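Local coordinates for protein O-methyltransferase, SAM-dependent (Legionella pneumophila subsp. pneumophila, PDB 3R3H) that probably transfers a methyl group from S-adenosylmethionine to an oxygen atom of an acceptor substrate, at residues Val205-Leu208 with Met214-Val217; Asn151-Ala156 with Gln195-Asp200; Met54-Thr59 with Leu76-Ala81; Gln50-Leu55 with Phe139-Ala144; Ser127-Gly132 with Leu157-Pro162. All coordinates share one frame; numbering follows the deposited sequence.

From the N terminus, helix 46-59 supplies the first partner of two contacts. Contact 3 closes the shorter loop, taking the chain through strand 63-68 into helix 73-80; contact 4 starts from the same helix and runs on to the central strand 137-143. Contact 5, between helix 121-132 and the end of helix 149-159, opens before contact 4 closes, and the two cross. Contact 2 then crosses contact 5, joining helix 149-159 to helix 185-198. Contact 1 follows in series as a hairpin between the last two strands. Contacts 3 and 4 thus fix helices on one face of the sheet, contacts 2 and 5 on the other, while contact 1 completes the sheet edge.

Contact 1 (Val205-Leu208 with Met214-Val217); sequences VSLL and MFLV
Val205, Leu207 and Phe215 form the tightest part of this antiparallel pairing of 205-208 with 214-217, and the Phe215 ring lies at its middle. CD1 of Leu207 sits over one face of the ring, 4.2 Å from its centroid and displaced toward the rim. The branch reaches that position because CG of Leu207 stands anti to the backbone N (chi1 170°). CE1 of Phe215 is 3.7 Å from Leu207 CB, and Val205 CG1 comes up to the same ring carbon obliquely, at 3.4 Å. The carbonyl O of Ser206 lies near the ring plane, at the edge.

Elsewhere side chain to side chain touches are fewer. Val205 and Val217 lie side by side, pointing the same way, and touch through CG2 of Val205 and CG1 of Val217 at 3.8 Å. On the opposite face, which carries Ser206, Leu208, Met214 and Leu216, the chief side-chain touch is Leu208 CD2 to Leu216 CD1 at 3.6 Å, while the thioether end of Met214 leads away from the partner strand. Neither face is a solvent side: the one with Ser206 is also buried, in part by Met54 and Ile210 of the second subunit.

The backbone evidence is regular: Ser206 and Leu216 exchange two N-H...O bonds, as do Leu208 and Met214, with Leu208 N to Met214 O at 2.8 Å. Between these pairs, Leu207 with Phe215 is a non-hydrogen-bonded pair. Phe215 and Val217 bond onward to strand 164-169, which makes this the closing beta hairpin, strands 203-208 and 214-219, of the Rossmann-like class I methyltransferase sheet.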
# COMPACT_ATOMS: atom_id res chain seq x y z
N VAL A 205 -4.27 -1.69 -11.33
CA VAL A 205 -4.58 -0.51 -10.55
C VAL A 205 -5.15 -0.79 -9.16
O VAL A 205 -5.83 -1.79 -8.95
CB VAL A 205 -5.60 0.35 -11.36
CG1 VAL A 205 -6.43 1.22 -10.44
CG2 VAL A 205 -4.86 1.19 -12.39
N SER A 206 -4.84 0.08 -8.20
CA SER A 206 -5.37 -0.02 -6.84
C SER A 206 -5.25 1.35 -6.22
O SER A 206 -4.21 1.99 -6.32
CB SER A 206 -4.64 -1.08 -5.99
OG SER A 206 -3.23 -1.06 -6.17
N LEU A 207 -6.34 1.81 -5.61
CA LEU A 207 -6.37 3.12 -4.98
C LEU A 207 -6.48 3.00 -3.47
O LEU A 207 -7.39 2.34 -2.96
CB LEU A 207 -7.55 3.92 -5.55
CG LEU A 207 -8.03 5.25 -4.96
CD1 LEU A 207 -6.97 6.34 -5.04
CD2 LEU A 207 -9.27 5.66 -5.75
N LEU A 208 -5.56 3.63 -2.75
CA LEU A 208 -5.56 3.61 -1.29
C LEU A 208 -6.14 4.89 -0.70
O LEU A 208 -5.80 5.99 -1.12
CB LEU A 208 -4.13 3.44 -0.74
CG LEU A 208 -3.29 2.18 -0.95
CD1 LEU A 208 -4.03 0.98 -0.37
CD2 LEU A 208 -2.99 1.99 -2.42
N MET A 214 -4.33 7.80 -2.85
CA MET A 214 -3.12 7.48 -3.60
C MET A 214 -3.39 6.33 -4.57
O MET A 214 -3.83 5.24 -4.18
CB MET A 214 -1.97 7.13 -2.64
CG MET A 214 -0.61 6.94 -3.33
SD MET A 214 0.79 6.76 -2.20
CE MET A 214 1.25 8.53 -1.95
N PHE A 215 -3.13 6.59 -5.84
CA PHE A 215 -3.36 5.61 -6.89
C PHE A 215 -2.07 4.87 -7.20
O PHE A 215 -1.02 5.49 -7.39
CB PHE A 215 -3.82 6.32 -8.16
CG PHE A 215 -5.22 5.95 -8.62
CD1 PHE A 215 -5.65 4.62 -8.62
CD2 PHE A 215 -6.07 6.92 -9.14
CE1 PHE A 215 -6.91 4.27 -9.13
CE2 PHE A 215 -7.32 6.59 -9.65
CZ PHE A 215 -7.75 5.26 -9.65
N LEU A 216 -2.13 3.54 -7.25
CA LEU A 216 -0.96 2.75 -7.60
C LEU A 216 -1.26 2.06 -8.93
O LEU A 216 -2.16 1.21 -9.00
CB LEU A 216 -0.67 1.69 -6.54
CG LEU A 216 -0.27 2.20 -5.16
CD1 LEU A 216 -0.00 1.02 -4.25
CD2 LEU A 216 0.98 3.06 -5.28
N VAL A 217 -0.54 2.42 -9.98
CA VAL A 217 -0.79 1.80 -11.27
C VAL A 217 0.46 1.11 -11.76
O VAL A 217 1.57 1.59 -11.55
CB VAL A 217 -1.25 2.83 -12.33
CG1 VAL A 217 -2.22 3.84 -11.72
CG2 VAL A 217 -0.04 3.52 -12.94

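Contact 2 (Asn151-Ala156 with Gln195-Asp200); sequences NYYELA and QVIKND
Tyr153 reaches from helix 149-159 to Ile197 in the last turn of helix 185-198 and Asp200 just beyond it, joining two helices that cover the same face of the Rossmann-like methyltransferase sheet. The nearest pair of CA atoms across the contact, Tyr153 and Ile197, is still 9.1 Å apart, so the aromatic side chain has to bridge the gap.

Its CB already points at the other helix, and with CG placed anti to the backbone N the ring continues in that direction. Further out, the two ring edges find different neighbours. CE2 has Val196 CG1 obliquely beside it at 4.2 Å, whereas CE1 approaches Val217 of the hairpin beneath. CG1 of Ile197 lies over one ring face, 4.1 Å from the centroid and 26° off the ring normal, which identifies a CH-pi contact; its closest ring atom is CZ, at 3.7 Å, so the offset is toward the hydroxyl end. The two side chains cross at a slant.

The polar tip is a single hydrogen bond from Tyr153 OH to Asp200. This carboxylate has a stronger partner in Arg202, whose NH2 makes a salt bridge to the same OD2 and another to Glu154 OE2. The shared guanidinium probably offsets the like charges of Glu154 and Asp200, whose OE2 and OD2 are 5.2 Å apart. Asp200 comes from the opposite direction to Tyr153, with the carboxylate plane turned 85° from the ring. Tyr153 OH meets Asp200 OD2, at 3.0 Å, from above the carboxylate plane, 57° out of it.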
# COMPACT_ATOMS: atom_id res chain seq x y z
N ASN A 151 -0.99 14.90 -18.58
CA ASN A 151 0.27 14.85 -19.30
C ASN A 151 1.27 14.03 -18.51
O ASN A 151 2.01 13.21 -19.08
CB ASN A 151 0.78 16.26 -19.50
CG ASN A 151 -0.16 17.08 -20.34
OD1 ASN A 151 -0.26 16.87 -21.55
ND2 ASN A 151 -0.87 18.01 -19.71
N TYR A 152 1.28 14.25 -17.20
CA TYR A 152 2.20 13.55 -16.32
C TYR A 152 1.94 12.04 -16.32
O TYR A 152 2.88 11.24 -16.37
CB TYR A 152 2.12 14.12 -14.89
CG TYR A 152 2.59 15.56 -14.76
CD1 TYR A 152 3.59 16.07 -15.61
CD2 TYR A 152 2.03 16.42 -13.81
CE1 TYR A 152 4.00 17.40 -15.52
CE2 TYR A 152 2.44 17.75 -13.71
CZ TYR A 152 3.42 18.23 -14.57
OH TYR A 152 3.77 19.55 -14.50
N TYR A 153 0.66 11.66 -16.28
CA TYR A 153 0.28 10.25 -16.28
C TYR A 153 0.80 9.55 -17.53
O TYR A 153 1.42 8.49 -17.47
CB TYR A 153 -1.24 10.12 -16.22
CG TYR A 153 -1.75 8.69 -16.26
CD1 TYR A 153 -1.29 7.74 -15.35
CD2 TYR A 153 -2.72 8.31 -17.19
CE1 TYR A 153 -1.80 6.43 -15.35
CE2 TYR A 153 -3.24 7.01 -17.20
CZ TYR A 153 -2.78 6.08 -16.27
OH TYR A 153 -3.32 4.81 -16.24
N GLU A 154 0.53 10.16 -18.68
CA GLU A 154 0.96 9.62 -19.96
C GLU A 154 2.46 9.49 -20.06
O GLU A 154 2.98 8.45 -20.48
CB GLU A 154 0.44 10.50 -21.09
CG GLU A 154 -1.07 10.44 -21.25
CD GLU A 154 -1.56 9.04 -21.56
OE1 GLU A 154 -0.95 8.38 -22.45
OE2 GLU A 154 -2.55 8.59 -20.93
N LEU A 155 3.16 10.56 -19.68
CA LEU A 155 4.61 10.62 -19.68
C LEU A 155 5.18 9.52 -18.77
O LEU A 155 6.07 8.77 -19.16
CB LEU A 155 5.05 11.99 -19.19
CG LEU A 155 5.89 12.95 -20.04
CD1 LEU A 155 5.80 12.62 -21.52
CD2 LEU A 155 5.40 14.38 -19.78
N ALA A 156 4.64 9.44 -17.55
CA ALA A 156 5.07 8.45 -16.57
C ALA A 156 4.93 7.04 -17.12
O ALA A 156 5.72 6.15 -16.78
CB ALA A 156 4.25 8.60 -15.29
N GLN A 195 -10.97 9.44 -14.42
CA GLN A 195 -11.79 8.82 -15.44
C GLN A 195 -10.91 8.10 -16.47
O GLN A 195 -11.21 6.99 -16.90
CB GLN A 195 -12.64 9.88 -16.14
CG GLN A 195 -14.10 9.50 -16.27
CD GLN A 195 -14.72 9.16 -14.94
OE1 GLN A 195 -14.66 9.95 -13.99
NE2 GLN A 195 -15.33 7.98 -14.85
N VAL A 196 -9.81 8.74 -16.86
CA VAL A 196 -8.89 8.13 -17.83
C VAL A 196 -8.37 6.81 -17.30
O VAL A 196 -8.28 5.83 -18.05
CB VAL A 196 -7.67 9.02 -18.12
CG1 VAL A 196 -6.74 8.32 -19.09
CG2 VAL A 196 -8.12 10.36 -18.67
N ILE A 197 -8.03 6.79 -16.02
CA ILE A 197 -7.49 5.60 -15.38
C ILE A 197 -8.54 4.51 -15.25
O ILE A 197 -8.28 3.33 -15.53
CB ILE A 197 -6.92 5.93 -13.99
CG1 ILE A 197 -5.71 6.85 -14.13
CG2 ILE A 197 -6.52 4.64 -13.27
CD1 ILE A 197 -5.14 7.31 -12.80
N LYS A 198 -9.73 4.91 -14.82
CA LYS A 198 -10.85 3.99 -14.66
C LYS A 198 -11.00 3.12 -15.91
O LYS A 198 -11.04 1.90 -15.82
CB LYS A 198 -12.14 4.78 -14.44
CG LYS A 198 -13.39 3.95 -14.34
CD LYS A 198 -14.60 4.85 -14.23
CE LYS A 198 -15.90 4.07 -14.29
NZ LYS A 198 -17.06 5.00 -14.25
N ASN A 199 -11.06 3.80 -17.05
CA ASN A 199 -11.25 3.18 -18.37
C ASN A 199 -9.97 2.75 -19.06
O ASN A 199 -9.99 2.37 -20.23
CB ASN A 199 -11.96 4.17 -19.29
CG ASN A 199 -13.20 4.76 -18.65
OD1 ASN A 199 -13.58 5.91 -18.92
ND2 ASN A 199 -13.87 3.97 -17.80
N ASP A 200 -8.84 2.84 -18.34
CA ASP A 200 -7.56 2.46 -18.92
C ASP A 200 -7.36 0.95 -18.85
O ASP A 200 -7.41 0.37 -17.77
CB ASP A 200 -6.42 3.15 -18.19
CG ASP A 200 -5.13 3.12 -18.98
OD1 ASP A 200 -4.81 2.07 -19.60
OD2 ASP A 200 -4.42 4.15 -18.99

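Contact 3 (Met54-Thr59 with Leu76-Ala81); sequences MLIRLT and LAMSLA
The Arg57 guanidinium approaches Ala81 obliquely, neither flat-on nor edge-on, with NE 4.5 Å from Ala81 CB. One face of this flat group carries the backbone N of Met54, displaced toward the rim, and Met54 CE lies at its edge, in plane. Phe204 of the second subunit adds a cation-pi contact to the same group, so Arg57 also faces the dimer interface.

The setting is the helix-strand-helix at the start of the Rossmann-like methyltransferase fold: helix 46-59 leads into strand 63-68, helix 73-80 follows it, and both helices lie on the same face of the sheet. Their direct meeting here is carried by Ile56, which points toward the C-terminal end of helix 73-80 and the residue after it, and uses its two branches differently. With CG2 anti to the backbone N and CG1 anti to the carbonyl carbon (chi1 -73°), one branch reaches Met78 in the last turn, the other Ala81 just after the helix. CG2 rests against Ala81, 3.5 Å from the carbonyl O and 4.3 Å from CB. CD1 extends to Met78, touching CG at 3.6 Å, and the two side chains cross at about a right angle. Beyond CG the Met78 chain bends at chi3 and leads away from helix 46-59. Val64 of strand 63-68 packs on both Ile56 and Met78, on the sheet side.

Each helix also ties a hydroxyl back to its own backbone. Ser79 OG donates to Leu76 O at 3.2 Å. Leu55 O takes two bonds, from Thr59 N and, at 2.7 Å, from Thr59 OG1, which arrive from opposite faces of the carbonyl plane.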
# COMPACT_ATOMS: atom_id res chain seq x y z
N MET A 54 8.86 1.18 1.39
CA MET A 54 8.51 -0.23 1.32
C MET A 54 8.39 -0.53 -0.18
O MET A 54 8.98 -1.50 -0.69
CB MET A 54 7.17 -0.45 2.02
CG MET A 54 6.61 -1.85 1.94
SD MET A 54 7.04 -2.86 3.33
CE MET A 54 8.57 -3.52 2.77
N LEU A 55 7.65 0.32 -0.89
CA LEU A 55 7.43 0.16 -2.32
C LEU A 55 8.72 0.05 -3.12
O LEU A 55 8.81 -0.76 -4.06
CB LEU A 55 6.58 1.32 -2.84
CG LEU A 55 5.20 1.44 -2.19
CD1 LEU A 55 4.55 2.75 -2.60
CD2 LEU A 55 4.33 0.26 -2.61
N ILE A 56 9.70 0.87 -2.76
CA ILE A 56 10.98 0.87 -3.43
C ILE A 56 11.72 -0.45 -3.22
O ILE A 56 12.37 -0.97 -4.14
CB ILE A 56 11.83 2.08 -2.93
CG1 ILE A 56 11.23 3.35 -3.54
CG2 ILE A 56 13.31 1.90 -3.27
CD1 ILE A 56 11.90 4.61 -3.16
N ARG A 57 11.61 -1.01 -2.02
CA ARG A 57 12.26 -2.27 -1.72
C ARG A 57 11.56 -3.37 -2.53
O ARG A 57 12.22 -4.20 -3.17
CB ARG A 57 12.15 -2.58 -0.22
CG ARG A 57 12.73 -1.52 0.71
CD ARG A 57 12.09 -1.63 2.09
NE ARG A 57 12.47 -0.54 3.00
CZ ARG A 57 11.75 -0.18 4.06
NH1 ARG A 57 10.60 -0.80 4.36
NH2 ARG A 57 12.17 0.81 4.85
N LEU A 58 10.22 -3.36 -2.50
CA LEU A 58 9.42 -4.34 -3.23
C LEU A 58 9.60 -4.21 -4.74
O LEU A 58 9.45 -5.19 -5.48
CB LEU A 58 7.94 -4.20 -2.85
CG LEU A 58 7.44 -4.89 -1.57
CD1 LEU A 58 8.42 -4.70 -0.42
CD2 LEU A 58 6.10 -4.32 -1.20
N THR A 59 9.93 -3.01 -5.20
CA THR A 59 10.18 -2.77 -6.61
C THR A 59 11.60 -3.23 -6.95
O THR A 59 11.89 -3.62 -8.08
CB THR A 59 10.05 -1.25 -6.95
OG1 THR A 59 8.70 -0.83 -6.76
CG2 THR A 59 10.46 -0.98 -8.38
N LEU A 76 14.68 12.42 0.10
CA LEU A 76 15.62 11.85 1.04
C LEU A 76 15.18 10.46 1.44
O LEU A 76 15.95 9.48 1.32
CB LEU A 76 15.70 12.75 2.27
CG LEU A 76 16.64 12.28 3.39
CD1 LEU A 76 18.06 12.13 2.86
CD2 LEU A 76 16.57 13.28 4.52
N ALA A 77 13.94 10.37 1.91
CA ALA A 77 13.35 9.09 2.33
C ALA A 77 13.50 8.06 1.23
O ALA A 77 13.84 6.91 1.49
CB ALA A 77 11.87 9.27 2.66
N MET A 78 13.25 8.47 -0.01
CA MET A 78 13.36 7.58 -1.16
C MET A 78 14.77 7.03 -1.36
O MET A 78 14.93 5.82 -1.57
CB MET A 78 12.90 8.31 -2.44
CG MET A 78 11.41 8.12 -2.75
SD MET A 78 10.78 9.02 -4.19
CE MET A 78 9.34 9.79 -3.45
N SER A 79 15.80 7.88 -1.27
CA SER A 79 17.17 7.38 -1.47
C SER A 79 17.64 6.56 -0.28
O SER A 79 18.52 5.70 -0.41
CB SER A 79 18.15 8.52 -1.76
OG SER A 79 18.50 9.23 -0.59
N LEU A 80 17.06 6.81 0.89
CA LEU A 80 17.42 6.06 2.09
C LEU A 80 17.02 4.60 1.94
O LEU A 80 17.63 3.72 2.53
CB LEU A 80 16.73 6.63 3.32
CG LEU A 80 17.34 7.89 3.93
CD1 LEU A 80 16.43 8.40 5.03
CD2 LEU A 80 18.73 7.58 4.49
N ALA A 81 15.97 4.37 1.15
CA ALA A 81 15.47 3.02 0.92
C ALA A 81 16.07 2.46 -0.35
O ALA A 81 15.72 1.36 -0.79
CB ALA A 81 13.95 3.06 0.83

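Contact 4 (Gln50-Leu55 with Phe139-Ala144); sequences QFMQML and FIFIDA
With chi1 of Met52 at -64°, CG beside the backbone N, and chi2 extended at -167°, the sulfur is carried over Phe141, whose ring swings out from the strand to meet it with CG anti to the backbone N; the bend at chi3 of Met52 only turns CE. The result is a Met-aromatic contact: SD stands 3.8 Å above the ring plane and over its centre, not its rim. The two side chains cross at about a right angle. The same sulfur also lies at the edge of the neighbouring Phe139 ring, 4.3 Å from CZ, and so meets one ring by its face and the other near its plane.

Here helix 46-59 covers the central parallel strand 137-143 of the Rossmann-like sheet. The helix and strand segments run nearly antiparallel (155°), with axes 10.5 Å apart, a separation bridged in this contact by the side chains of Met52, Leu55, Phe139 and Phe141. One turn further along the helix, Leu55 sends CD1 to Phe139 CE1 obliquely, at 4.2 Å. That methyl is used twice, because it also lies 3.6 Å above the ring plane of Phe51 within its own helix. Met78 of helix 73-80 packs beside both Met52 and Phe141, its CE approaching Phe141 CD2.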
# COMPACT_ATOMS: atom_id res chain seq x y z
N GLN A 50 7.26 6.43 4.31
CA GLN A 50 7.77 5.16 4.76
C GLN A 50 7.11 4.04 3.95
O GLN A 50 7.70 2.98 3.75
CB GLN A 50 7.53 5.00 6.25
CG GLN A 50 7.97 3.66 6.79
CD GLN A 50 8.22 3.68 8.28
OE1 GLN A 50 8.20 2.63 8.94
NE2 GLN A 50 8.49 4.87 8.82
N PHE A 51 5.88 4.28 3.50
CA PHE A 51 5.16 3.30 2.70
C PHE A 51 5.82 3.25 1.34
O PHE A 51 5.98 2.17 0.77
CB PHE A 51 3.69 3.70 2.54
CG PHE A 51 2.93 2.82 1.57
CD1 PHE A 51 2.26 3.38 0.48
CD2 PHE A 51 2.90 1.44 1.73
CE1 PHE A 51 1.58 2.57 -0.44
CE2 PHE A 51 2.22 0.62 0.80
CZ PHE A 51 1.56 1.20 -0.28
N MET A 52 6.21 4.41 0.83
CA MET A 52 6.87 4.52 -0.48
C MET A 52 8.28 3.94 -0.45
O MET A 52 8.89 3.66 -1.50
CB MET A 52 6.91 5.98 -0.95
CG MET A 52 5.52 6.61 -1.19
SD MET A 52 5.59 8.19 -2.07
CE MET A 52 6.32 9.21 -0.82
N GLN A 53 8.81 3.76 0.75
CA GLN A 53 10.14 3.18 0.94
C GLN A 53 9.95 1.67 0.81
O GLN A 53 10.79 0.97 0.23
CB GLN A 53 10.66 3.49 2.34
CG GLN A 53 11.16 4.89 2.55
CD GLN A 53 11.86 5.03 3.87
OE1 GLN A 53 12.90 5.70 3.96
NE2 GLN A 53 11.31 4.41 4.91
N MET A 54 8.86 1.18 1.39
CA MET A 54 8.51 -0.23 1.32
C MET A 54 8.39 -0.53 -0.18
O MET A 54 8.98 -1.50 -0.69
CB MET A 54 7.17 -0.45 2.02
CG MET A 54 6.61 -1.85 1.94
SD MET A 54 7.04 -2.86 3.33
CE MET A 54 8.57 -3.52 2.77
N LEU A 55 7.65 0.32 -0.89
CA LEU A 55 7.43 0.16 -2.32
C LEU A 55 8.72 0.05 -3.12
O LEU A 55 8.81 -0.76 -4.06
CB LEU A 55 6.58 1.32 -2.84
CG LEU A 55 5.20 1.44 -2.19
CD1 LEU A 55 4.55 2.75 -2.60
CD2 LEU A 55 4.33 0.26 -2.61
N PHE A 139 10.26 3.22 -10.16
CA PHE A 139 9.23 3.82 -9.32
C PHE A 139 9.12 5.31 -9.63
O PHE A 139 10.10 6.05 -9.62
CB PHE A 139 9.54 3.61 -7.83
CG PHE A 139 8.54 4.26 -6.91
CD1 PHE A 139 7.23 3.83 -6.85
CD2 PHE A 139 8.91 5.37 -6.15
CE1 PHE A 139 6.29 4.48 -6.05
CE2 PHE A 139 7.97 6.03 -5.34
CZ PHE A 139 6.66 5.59 -5.29
N ILE A 140 7.90 5.75 -9.93
CA ILE A 140 7.63 7.14 -10.24
C ILE A 140 6.53 7.63 -9.29
O ILE A 140 5.54 6.94 -9.07
CB ILE A 140 7.18 7.28 -11.71
CG1 ILE A 140 8.28 6.74 -12.63
CG2 ILE A 140 6.86 8.74 -12.03
CD1 ILE A 140 7.94 6.77 -14.09
N PHE A 141 6.74 8.80 -8.70
CA PHE A 141 5.78 9.39 -7.78
C PHE A 141 5.36 10.75 -8.34
O PHE A 141 6.21 11.55 -8.72
CB PHE A 141 6.41 9.55 -6.39
CG PHE A 141 5.58 10.35 -5.43
CD1 PHE A 141 4.25 10.00 -5.18
CD2 PHE A 141 6.12 11.44 -4.77
CE1 PHE A 141 3.47 10.73 -4.28
CE2 PHE A 141 5.35 12.18 -3.86
CZ PHE A 141 4.02 11.82 -3.62
N ILE A 142 4.05 11.01 -8.40
CA ILE A 142 3.54 12.26 -8.96
C ILE A 142 2.74 13.13 -7.98
O ILE A 142 1.70 12.71 -7.47
CB ILE A 142 2.67 11.99 -10.20
CG1 ILE A 142 3.44 11.08 -11.16
CG2 ILE A 142 2.29 13.29 -10.86
CD1 ILE A 142 2.64 10.59 -12.36
N ASP A 143 3.25 14.33 -7.71
CA ASP A 143 2.59 15.26 -6.80
C ASP A 143 2.81 16.68 -7.32
O ASP A 143 2.85 17.65 -6.53
CB ASP A 143 3.18 15.10 -5.39
CG ASP A 143 2.33 15.78 -4.31
OD1 ASP A 143 1.35 16.46 -4.69
OD2 ASP A 143 2.65 15.65 -3.10
N ALA A 144 2.94 16.81 -8.64
CA ALA A 144 3.17 18.10 -9.28
C ALA A 144 1.87 18.86 -9.48
O ALA A 144 0.83 18.46 -8.94
CB ALA A 144 3.86 17.91 -10.61

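Contact 5 (Ser127-Gly132 with Leu157-Pro162); sequences SLLNEG and LKLVTP
Leu129 and Leu159 slant across one another, and their methyl ends do most of the touching between 127-132 and 157-162. CD2 of Leu129 meets CD2 of Leu159 at 3.4 Å, while the same Leu159 methyl is 3.7 Å from Leu129 CG, so the Leu159 methyl lies against the fork of Leu129. The CB of Leu159 points directly at helix 121-132. That of Leu129 does not; its fork nevertheless bends in to meet helix 149-159.

The other branch of Leu129 serves a second partner. CD1 lies 3.9 Å from CE of Lys158, whose chain runs at about a right angle to the leucine. Lys158 is bent at chi2, chi3 and chi4, which curls its aliphatic part past the leucine. The same CD1 also packs on Leu155, one turn back in helix 149-159.

Toward the sheet, the apolar patch deepens: Leu159 touches Ile140 and Leu65, and Leu65 also receives Leu128. Lys158 and Leu129 lie on the partly exposed outer side, where Glu134 packs against both. With strand 137-143 connecting the two helices in sequence, the arrangement is the side-by-side packing of consecutive crossover helices on one face of a Rossmann-like alpha/beta fold.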
# COMPACT_ATOMS: atom_id res chain seq x y z
N SER A 127 12.80 16.15 -21.23
CA SER A 127 14.25 16.13 -21.25
C SER A 127 14.77 14.76 -20.82
O SER A 127 15.73 14.23 -21.39
CB SER A 127 14.78 17.21 -20.31
OG SER A 127 16.03 16.79 -19.79
N LEU A 128 14.14 14.21 -19.78
CA LEU A 128 14.51 12.90 -19.26
C LEU A 128 14.24 11.82 -20.29
O LEU A 128 14.98 10.83 -20.36
CB LEU A 128 13.72 12.60 -17.99
CG LEU A 128 14.15 13.31 -16.72
CD1 LEU A 128 13.16 13.00 -15.62
CD2 LEU A 128 15.54 12.86 -16.32
N LEU A 129 13.18 12.00 -21.07
CA LEU A 129 12.83 11.04 -22.12
C LEU A 129 13.87 11.12 -23.23
O LEU A 129 14.44 10.09 -23.61
CB LEU A 129 11.45 11.34 -22.70
CG LEU A 129 10.30 10.50 -22.17
CD1 LEU A 129 9.04 10.84 -22.95
CD2 LEU A 129 10.63 9.02 -22.31
N ASN A 130 14.08 12.33 -23.74
CA ASN A 130 15.06 12.57 -24.81
C ASN A 130 16.36 11.89 -24.39
O ASN A 130 16.80 10.90 -24.98
CB ASN A 130 15.33 14.08 -24.97
CG ASN A 130 14.22 14.82 -25.73
OD1 ASN A 130 13.04 14.45 -25.67
ND2 ASN A 130 14.60 15.90 -26.42
N GLU A 131 16.95 12.45 -23.34
CA GLU A 131 18.22 11.98 -22.81
C GLU A 131 18.34 10.50 -22.44
O GLU A 131 19.16 9.79 -23.01
CB GLU A 131 18.60 12.84 -21.60
CG GLU A 131 18.69 14.33 -21.95
CD GLU A 131 19.52 14.60 -23.21
OE1 GLU A 131 20.72 14.25 -23.23
OE2 GLU A 131 18.96 15.14 -24.20
N GLY A 132 17.52 10.04 -21.49
CA GLY A 132 17.63 8.66 -21.05
C GLY A 132 16.75 7.56 -21.60
O GLY A 132 16.85 6.41 -21.16
N LEU A 157 3.91 6.83 -17.95
CA LEU A 157 3.68 5.53 -18.55
C LEU A 157 4.79 5.17 -19.53
O LEU A 157 5.08 4.00 -19.76
CB LEU A 157 2.32 5.50 -19.27
CG LEU A 157 1.08 5.52 -18.38
CD1 LEU A 157 -0.15 5.67 -19.25
CD2 LEU A 157 1.00 4.26 -17.55
N LYS A 158 5.42 6.19 -20.11
CA LYS A 158 6.51 5.96 -21.04
C LYS A 158 7.81 5.81 -20.25
O LYS A 158 8.67 5.01 -20.62
CB LYS A 158 6.61 7.13 -22.03
CG LYS A 158 5.27 7.60 -22.55
CD LYS A 158 5.29 7.87 -24.05
CE LYS A 158 5.79 9.26 -24.41
NZ LYS A 158 4.80 10.34 -24.10
N LEU A 159 7.93 6.57 -19.16
CA LEU A 159 9.12 6.57 -18.32
C LEU A 159 9.28 5.41 -17.35
O LEU A 159 10.37 5.17 -16.83
CB LEU A 159 9.19 7.87 -17.52
CG LEU A 159 9.59 9.15 -18.26
CD1 LEU A 159 9.59 10.32 -17.29
CD2 LEU A 159 10.98 8.99 -18.88
N VAL A 160 8.21 4.67 -17.11
CA VAL A 160 8.29 3.57 -16.17
C VAL A 160 8.76 2.22 -16.72
O VAL A 160 8.63 1.92 -17.91
CB VAL A 160 6.92 3.37 -15.46
CG1 VAL A 160 6.02 2.52 -16.32
CG2 VAL A 160 7.10 2.75 -14.09
N THR A 161 9.31 1.43 -15.81
CA THR A 161 9.81 0.09 -16.08
C THR A 161 8.60 -0.84 -16.15
O THR A 161 7.57 -0.58 -15.51
CB THR A 161 10.75 -0.32 -14.93
OG1 THR A 161 12.04 0.24 -15.18
CG2 THR A 161 10.86 -1.83 -14.79
N PRO A 162 8.68 -1.93 -16.95
CA PRO A 162 7.57 -2.88 -17.08
C PRO A 162 7.10 -3.40 -15.72
O PRO A 162 5.90 -3.50 -15.44
CB PRO A 162 8.17 -3.98 -17.94
CG PRO A 162 9.10 -3.20 -18.83
CD PRO A 162 9.78 -2.28 -17.86